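Long-range contact in xyloglucanase (Paenibacillus pabuli, PDB 2JEP), which probably cleaves the beta-1,4-glucan backbone of xyloglucan, a plant cell wall polysaccharide, as a glycoside hydrolase of family 5: residues H264-A272 / S293-Q304. Sequence-based numbering, arbitrary orientation.
Sequences HYYSPWDFA and STWGQEDYLESQ
Tyr265 reaches over the first turns of helix 298-313, its ring carried there with CG anti to the backbone N (chi1 -166°). Its CE2 meets Leu301 CD1 at 3.8 Å, CE1 lies near the bent chain of Gln304, whose amide is bound to Asp232, and OH comes to the edge of the Tyr300 ring, 3.3 Å from CD2. The same hydroxyl donates to a water that donates to Ser267 O and Gly296 O. Ser267 turns CB onto Tyr300 CE2 (3.8 Å), while a second water links its OG to Tyr300 OH. These contacts join the C-terminal end of strand 259-265 to the start of helix 298-313, across the long loop of one TIM-barrel beta-alpha unit; helix 336-353 flanks them through Tyr343 and Ala346. Pro268, after a cis peptide bond, sets CB over the six-membered ring of Trp295, a CH-pi contact 3.9 Å from the centroid, and CD 3.3 Å from Gly296 O. Gly296, with positive phi, has no room for a CB, which would clash with Pro268 CB. The Tyr300 ring lies between Trp295 CZ3, near the rim of one face, and Gln304 CG, near that of the opposite face. Asp270 accepts from Ser293 OG at OD1 (2.6 Å), met from above the carboxylate plane, and OD2 takes a water held by Thr294 N. With an alanine here, Ser293 OG would probably lose its carboxylate acceptor and that water its mate across the contact. Phe271 brings only CB near Ser293 OG (4.1 Å); its side chain leads away and packs on Asn336 and Tyr339.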
ATOM      1  N   HIS A 264       4.175   5.748  -0.609  1.00  6.28           N
ATOM      2  CA  HIS A 264       2.923   6.160  -1.235  1.00  5.97           C
ATOM      3  C   HIS A 264       3.110   7.515  -1.899  1.00  6.77           C
ATOM      4  O   HIS A 264       3.956   8.279  -1.472  1.00  8.47           O
ATOM      5  CB  HIS A 264       1.794   6.227  -0.201  1.00  6.56           C
ATOM      6  CG  HIS A 264       1.421   4.896   0.381  1.00  6.57           C
ATOM      7  ND1 HIS A 264       0.562   4.753   1.452  1.00  6.16           N
ATOM      8  CD2 HIS A 264       1.865   3.649   0.083  1.00  6.12           C
ATOM      9  CE1 HIS A 264       0.451   3.460   1.743  1.00  6.53           C
ATOM     10  NE2 HIS A 264       1.223   2.764   0.922  1.00  5.99           N
ATOM     11  N   TYR A 265       2.318   7.804  -2.925  1.00  7.07           N
ATOM     12  CA  TYR A 265       2.542   9.017  -3.703  1.00  7.03           C
ATOM     13  C   TYR A 265       1.234   9.657  -4.133  1.00  7.22           C
ATOM     14  O   TYR A 265       0.487   9.084  -4.926  1.00  7.74           O
ATOM     15  CB  TYR A 265       3.380   8.706  -4.937  1.00  7.66           C
ATOM     16  CG  TYR A 265       3.949   9.931  -5.611  1.00  7.20           C
ATOM     17  CD1 TYR A 265       5.063  10.558  -5.089  1.00  8.63           C
ATOM     18  CD2 TYR A 265       3.342  10.506  -6.730  1.00  7.76           C
ATOM     19  CE1 TYR A 265       5.579  11.697  -5.697  1.00  8.96           C
ATOM     20  CE2 TYR A 265       3.861  11.634  -7.325  1.00  8.49           C
ATOM     21  CZ  TYR A 265       4.976  12.217  -6.804  1.00  8.44           C
ATOM     22  OH  TYR A 265       5.526  13.351  -7.379  1.00  9.47           O
ATOM     23  N   TYR A 266       0.986  10.857  -3.616  1.00  7.37           N
ATOM     24  CA  TYR A 266      -0.194  11.636  -3.945  1.00  7.16           C
ATOM     25  C   TYR A 266       0.196  13.111  -4.133  1.00  7.10           C
ATOM     26  O   TYR A 266      -0.600  14.004  -3.830  1.00  8.64           O
ATOM     27  CB  TYR A 266      -1.232  11.520  -2.840  1.00  8.00           C
ATOM     28  CG  TYR A 266      -1.831  10.139  -2.591  1.00  7.41           C
ATOM     29  CD1 TYR A 266      -2.892   9.687  -3.336  1.00  7.14           C
ATOM     30  CD2 TYR A 266      -1.369   9.336  -1.575  1.00  7.53           C
ATOM     31  CE1 TYR A 266      -3.503   8.486  -3.049  1.00  7.74           C
ATOM     32  CE2 TYR A 266      -1.963   8.128  -1.285  1.00  7.67           C
ATOM     33  CZ  TYR A 266      -3.014   7.691  -2.038  1.00  7.38           C
ATOM     34  OH  TYR A 266      -3.690   6.527  -1.747  1.00  8.04           O
ATOM     35  N   SER A 267       1.404  13.357  -4.627  1.00  7.67           N
ATOM     36  CA  SER A 267       1.868  14.731  -4.790  1.00  8.16           C
ATOM     37  C   SER A 267       1.648  15.229  -6.200  1.00  7.29           C
ATOM     38  O   SER A 267       1.813  14.478  -7.145  1.00  7.67           O
ATOM     39  CB  SER A 267       3.353  14.835  -4.475  1.00  9.40           C
ATOM     40  OG  SER A 267       3.626  14.517  -3.112  1.00 13.08           O
ATOM     41  N   PRO A 268       1.298  16.511  -6.355  1.00  6.68           N
ATOM     42  CA  PRO A 268       0.981  17.480  -5.331  1.00  7.29           C
ATOM     43  C   PRO A 268      -0.425  17.287  -4.811  1.00  7.19           C
ATOM     44  O   PRO A 268      -1.362  17.088  -5.582  1.00  7.61           O
ATOM     45  CB  PRO A 268       1.115  18.827  -6.063  1.00  7.73           C
ATOM     46  CG  PRO A 268       0.723  18.491  -7.475  1.00  7.91           C
ATOM     47  CD  PRO A 268       1.134  17.070  -7.718  1.00  7.71           C
ATOM     48  N   TRP A 269      -0.568  17.347  -3.490  1.00  7.22           N
ATOM     49  CA  TRP A 269      -1.843  17.025  -2.849  1.00  7.67           C
ATOM     50  C   TRP A 269      -2.967  17.923  -3.309  1.00  7.79           C
ATOM     51  O   TRP A 269      -4.111  17.488  -3.421  1.00  7.87           O
ATOM     52  CB  TRP A 269      -1.698  17.153  -1.338  1.00  8.13           C
ATOM     53  CG  TRP A 269      -2.910  16.734  -0.563  1.00  8.25           C
ATOM     54  CD1 TRP A 269      -3.749  17.546   0.143  1.00  8.58           C
ATOM     55  CD2 TRP A 269      -3.423  15.404  -0.433  1.00  7.81           C
ATOM     56  NE1 TRP A 269      -4.760  16.800   0.708  1.00  9.02           N
ATOM     57  CE2 TRP A 269      -4.588  15.487   0.359  1.00  8.56           C
ATOM     58  CE3 TRP A 269      -3.038  14.149  -0.946  1.00  8.91           C
ATOM     59  CZ2 TRP A 269      -5.329  14.361   0.717  1.00  8.90           C
ATOM     60  CZ3 TRP A 269      -3.792  13.026  -0.589  1.00  9.35           C
ATOM     61  CH2 TRP A 269      -4.918  13.152   0.248  1.00  8.92           C
ATOM     62  N   ASP A 270      -2.673  19.189  -3.581  1.00  7.42           N
ATOM     63  CA  ASP A 270      -3.705  20.104  -3.994  1.00  7.51           C
ATOM     64  C   ASP A 270      -4.455  19.610  -5.234  1.00  7.14           C
ATOM     65  O   ASP A 270      -5.673  19.781  -5.321  1.00  8.10           O
ATOM     66  CB  ASP A 270      -3.210  21.562  -4.083  1.00  7.74           C
ATOM     67  CG  ASP A 270      -2.064  21.819  -5.074  1.00  8.76           C
ATOM     68  OD1 ASP A 270      -1.557  20.901  -5.734  1.00  8.41           O
ATOM     69  OD2 ASP A 270      -1.655  23.024  -5.118  1.00  9.34           O
ATOM     70  N   PHE A 271      -3.734  18.959  -6.144  1.00  7.61           N
ATOM     71  CA  PHE A 271      -4.354  18.281  -7.274  1.00  6.82           C
ATOM     72  C   PHE A 271      -4.958  16.938  -6.917  1.00  7.15           C
ATOM     73  O   PHE A 271      -6.109  16.653  -7.249  1.00  7.78           O
ATOM     74  CB  PHE A 271      -3.314  18.079  -8.400  1.00  6.95           C
ATOM     75  CG  PHE A 271      -3.788  17.197  -9.519  1.00  7.32           C
ATOM     76  CD1 PHE A 271      -4.802  17.608 -10.364  1.00  7.15           C
ATOM     77  CD2 PHE A 271      -3.274  15.921  -9.677  1.00  7.02           C
ATOM     78  CE1 PHE A 271      -5.283  16.768 -11.377  1.00  7.33           C
ATOM     79  CE2 PHE A 271      -3.754  15.068 -10.663  1.00  7.56           C
ATOM     80  CZ  PHE A 271      -4.773  15.493 -11.521  1.00  7.82           C
ATOM     81  N   ALA A 272      -4.145  16.092  -6.279  1.00  7.03           N
ATOM     82  CA  ALA A 272      -4.462  14.674  -6.195  1.00  6.60           C
ATOM     83  C   ALA A 272      -5.459  14.312  -5.113  1.00  7.47           C
ATOM     84  O   ALA A 272      -6.223  13.344  -5.285  1.00  7.56           O
ATOM     85  CB  ALA A 272      -3.191  13.854  -6.009  1.00  7.96           C
ATOM     86  N   SER A 293      -1.254  23.217 -10.325  1.00  7.77           N
ATOM     87  CA  SER A 293      -0.368  23.543  -9.210  1.00  7.92           C
ATOM     88  C   SER A 293       0.839  24.339  -9.717  1.00  8.66           C
ATOM     89  O   SER A 293       1.129  24.370 -10.913  1.00  9.75           O
ATOM     90  CB  SER A 293       0.137  22.264  -8.536  1.00  7.91           C
ATOM     91  OG  SER A 293      -0.923  21.377  -8.229  1.00  7.87           O
ATOM     92  N   THR A 294       1.565  24.946  -8.785  1.00  8.68           N
ATOM     93  CA  THR A 294       2.784  25.692  -9.124  1.00  9.44           C
ATOM     94  C   THR A 294       4.043  24.868  -8.890  1.00  9.14           C
ATOM     95  O   THR A 294       5.148  25.352  -9.139  1.00  9.95           O
ATOM     96  CB  THR A 294       2.862  26.989  -8.330  1.00 10.06           C
ATOM     97  OG1 THR A 294       2.704  26.697  -6.951  1.00 13.28           O
ATOM     98  CG2 THR A 294       1.765  27.951  -8.791  1.00 12.77           C
ATOM     99  N   TRP A 295       3.884  23.620  -8.445  1.00  9.48           N
ATOM    100  CA  TRP A 295       5.000  22.742  -8.143  1.00  8.53           C
ATOM    101  C   TRP A 295       4.471  21.293  -8.313  1.00  7.94           C
ATOM    102  O   TRP A 295       3.294  21.079  -8.607  1.00  8.19           O
ATOM    103  CB  TRP A 295       5.521  22.984  -6.714  1.00  9.39           C
ATOM    104  CG  TRP A 295       4.534  22.522  -5.671  1.00  9.60           C
ATOM    105  CD1 TRP A 295       3.412  23.178  -5.266  1.00 11.18           C
ATOM    106  CD2 TRP A 295       4.538  21.266  -4.956  1.00  9.83           C
ATOM    107  NE1 TRP A 295       2.723  22.431  -4.339  1.00 11.47           N
ATOM    108  CE2 TRP A 295       3.394  21.256  -4.129  1.00 10.29           C
ATOM    109  CE3 TRP A 295       5.402  20.164  -4.922  1.00 10.44           C
ATOM    110  CZ2 TRP A 295       3.083  20.184  -3.284  1.00 11.27           C
ATOM    111  CZ3 TRP A 295       5.077  19.107  -4.097  1.00 10.93           C
ATOM    112  CH2 TRP A 295       3.930  19.127  -3.280  1.00 11.95           C
ATOM    113  N   GLY A 296       5.364  20.329  -8.167  1.00  8.08           N
ATOM    114  CA  GLY A 296       4.934  18.941  -8.129  1.00  8.06           C
ATOM    115  C   GLY A 296       4.636  18.320  -9.482  1.00  8.40           C
ATOM    116  O   GLY A 296       3.899  17.329  -9.579  1.00  7.74           O
ATOM    117  N   GLN A 297       5.247  18.855 -10.527  1.00  7.88           N
ATOM    118  CA  GLN A 297       4.970  18.425 -11.882  1.00  7.88           C
ATOM    119  C   GLN A 297       5.911  17.307 -12.292  1.00  7.98           C
ATOM    120  O   GLN A 297       6.466  16.606 -11.433  1.00  8.34           O
ATOM    121  CB  GLN A 297       5.020  19.620 -12.827  1.00  8.01           C
ATOM    122  CG  GLN A 297       4.091  20.722 -12.363  1.00  7.61           C
ATOM    123  CD  GLN A 297       2.620  20.297 -12.348  1.00  7.36           C
ATOM    124  OE1 GLN A 297       2.092  19.846 -13.383  1.00  8.26           O
ATOM    125  NE2 GLN A 297       1.963  20.410 -11.190  1.00  8.20           N
ATOM    126  N   GLU A 298       6.113  17.117 -13.592  1.00  8.38           N
ATOM    127  CA  GLU A 298       6.877  15.974 -14.096  1.00  9.06           C
ATOM    128  C   GLU A 298       8.297  15.942 -13.541  1.00  8.58           C
ATOM    129  O   GLU A 298       8.848  14.856 -13.299  1.00  9.07           O
ATOM    130  CB  GLU A 298       6.943  16.039 -15.628  1.00  9.76           C
ATOM    131  CG  GLU A 298       5.617  15.799 -16.364  1.00 10.31           C
ATOM    132  CD  GLU A 298       4.797  17.053 -16.655  1.00 11.61           C
ATOM    133  OE1 GLU A 298       4.908  18.070 -15.932  1.00 10.18           O
ATOM    134  OE2 GLU A 298       4.030  16.984 -17.649  1.00 14.01           O
ATOM    135  N   ASP A 299       8.901  17.115 -13.384  1.00  9.26           N
ATOM    136  CA  ASP A 299      10.258  17.198 -12.843  1.00  9.33           C
ATOM    137  C   ASP A 299      10.354  16.710 -11.405  1.00  8.88           C
ATOM    138  O   ASP A 299      11.327  16.036 -11.025  1.00  9.11           O
ATOM    139  CB  ASP A 299      10.863  18.607 -13.003  1.00 10.19           C
ATOM    140  CG  ASP A 299       9.938  19.766 -12.524  1.00 12.70           C
ATOM    141  OD1 ASP A 299       8.766  19.549 -12.109  1.00 13.91           O
ATOM    142  OD2 ASP A 299      10.420  20.947 -12.536  1.00 17.70           O
ATOM    143  N   TYR A 300       9.347  17.043 -10.624  1.00  8.89           N
ATOM    144  CA  TYR A 300       9.276  16.600  -9.229  1.00  8.37           C
ATOM    145  C   TYR A 300       9.068  15.103  -9.126  1.00  8.05           C
ATOM    146  O   TYR A 300       9.736  14.411  -8.356  1.00  8.90           O
ATOM    147  CB  TYR A 300       8.175  17.371  -8.511  1.00  8.80           C
ATOM    148  CG  TYR A 300       8.064  17.030  -7.057  1.00  8.63           C
ATOM    149  CD1 TYR A 300       8.939  17.562  -6.149  1.00 10.17           C
ATOM    150  CD2 TYR A 300       7.076  16.197  -6.594  1.00  9.32           C
ATOM    151  CE1 TYR A 300       8.841  17.257  -4.804  1.00 11.08           C
ATOM    152  CE2 TYR A 300       6.974  15.867  -5.246  1.00  9.43           C
ATOM    153  CZ  TYR A 300       7.839  16.416  -4.358  1.00 10.23           C
ATOM    154  OH  TYR A 300       7.730  16.078  -3.026  1.00 12.61           O
ATOM    155  N   LEU A 301       8.163  14.578  -9.941  1.00  7.98           N
ATOM    156  CA  LEU A 301       7.921  13.152  -9.981  1.00  7.76           C
ATOM    157  C   LEU A 301       9.217  12.401 -10.321  1.00  8.44           C
ATOM    158  O   LEU A 301       9.551  11.393  -9.683  1.00  7.90           O
ATOM    159  CB  LEU A 301       6.822  12.857 -11.000  1.00  7.91           C
ATOM    160  CG  LEU A 301       6.552  11.406 -11.363  1.00  7.86           C
ATOM    161  CD1 LEU A 301       6.169  10.563 -10.134  1.00  9.15           C
ATOM    162  CD2 LEU A 301       5.473  11.342 -12.418  1.00  8.92           C
ATOM    163  N   GLU A 302       9.934  12.895 -11.321  1.00  8.29           N
ATOM    164  CA  GLU A 302      11.238  12.317 -11.675  1.00  8.15           C
ATOM    165  C   GLU A 302      12.220  12.281 -10.502  1.00  8.44           C
ATOM    166  O   GLU A 302      12.820  11.231 -10.223  1.00  9.05           O
ATOM    167  CB  GLU A 302      11.812  13.091 -12.871  1.00  8.89           C
ATOM    168  CG  GLU A 302      13.298  12.862 -13.154  1.00  9.32           C
ATOM    169  CD  GLU A 302      13.673  11.457 -13.560  1.00  9.73           C
ATOM    170  OE1 GLU A 302      12.841  10.736 -14.176  1.00 10.00           O
ATOM    171  OE2 GLU A 302      14.833  11.052 -13.261  1.00 10.44           O
ATOM    172  N   SER A 303      12.405  13.411  -9.832  1.00  8.54           N
ATOM    173  CA  SER A 303      13.336  13.509  -8.698  0.50  9.56           C
ATOM    174  C   SER A 303      12.937  12.560  -7.572  1.00  9.05           C
ATOM    175  O   SER A 303      13.767  11.878  -6.970  1.00  9.66           O
ATOM    176  CB  SER A 303      13.349  14.945  -8.151  0.50 10.05           C
ATOM    177  OG  SER A 303      14.246  15.077  -7.052  0.50 14.84           O
ATOM    178  N   GLN A 304      11.647  12.552  -7.256  1.00  8.52           N
ATOM    179  CA  GLN A 304      11.162  11.721  -6.182  1.00  7.84           C
ATOM    180  C   GLN A 304      11.425  10.245  -6.441  1.00  7.76           C
ATOM    181  O   GLN A 304      11.948   9.522  -5.592  1.00  8.71           O
ATOM    182  CB  GLN A 304       9.668  11.975  -5.973  1.00  8.38           C
ATOM    183  CG  GLN A 304       9.370  13.308  -5.342  1.00  8.73           C
ATOM    184  CD  GLN A 304       9.639  13.312  -3.881  1.00  9.90           C
ATOM    185  OE1 GLN A 304       8.938  12.615  -3.133  1.00 12.20           O
ATOM    186  NE2 GLN A 304      10.648  14.045  -3.467  1.00 11.92           N
TER
HETATM  187  O   HOH W   1       3.843  14.612  -9.064  1.00  9.57           O
HETATM  188  O   HOH W   2       5.184  16.241  -1.747  1.00 29.44           O
HETATM  189  O   HOH W   3       0.114  24.831  -6.244  1.00 11.37           O
HETATM  190  O   HOH W   4       0.293  23.100  -2.941  1.00 15.80           O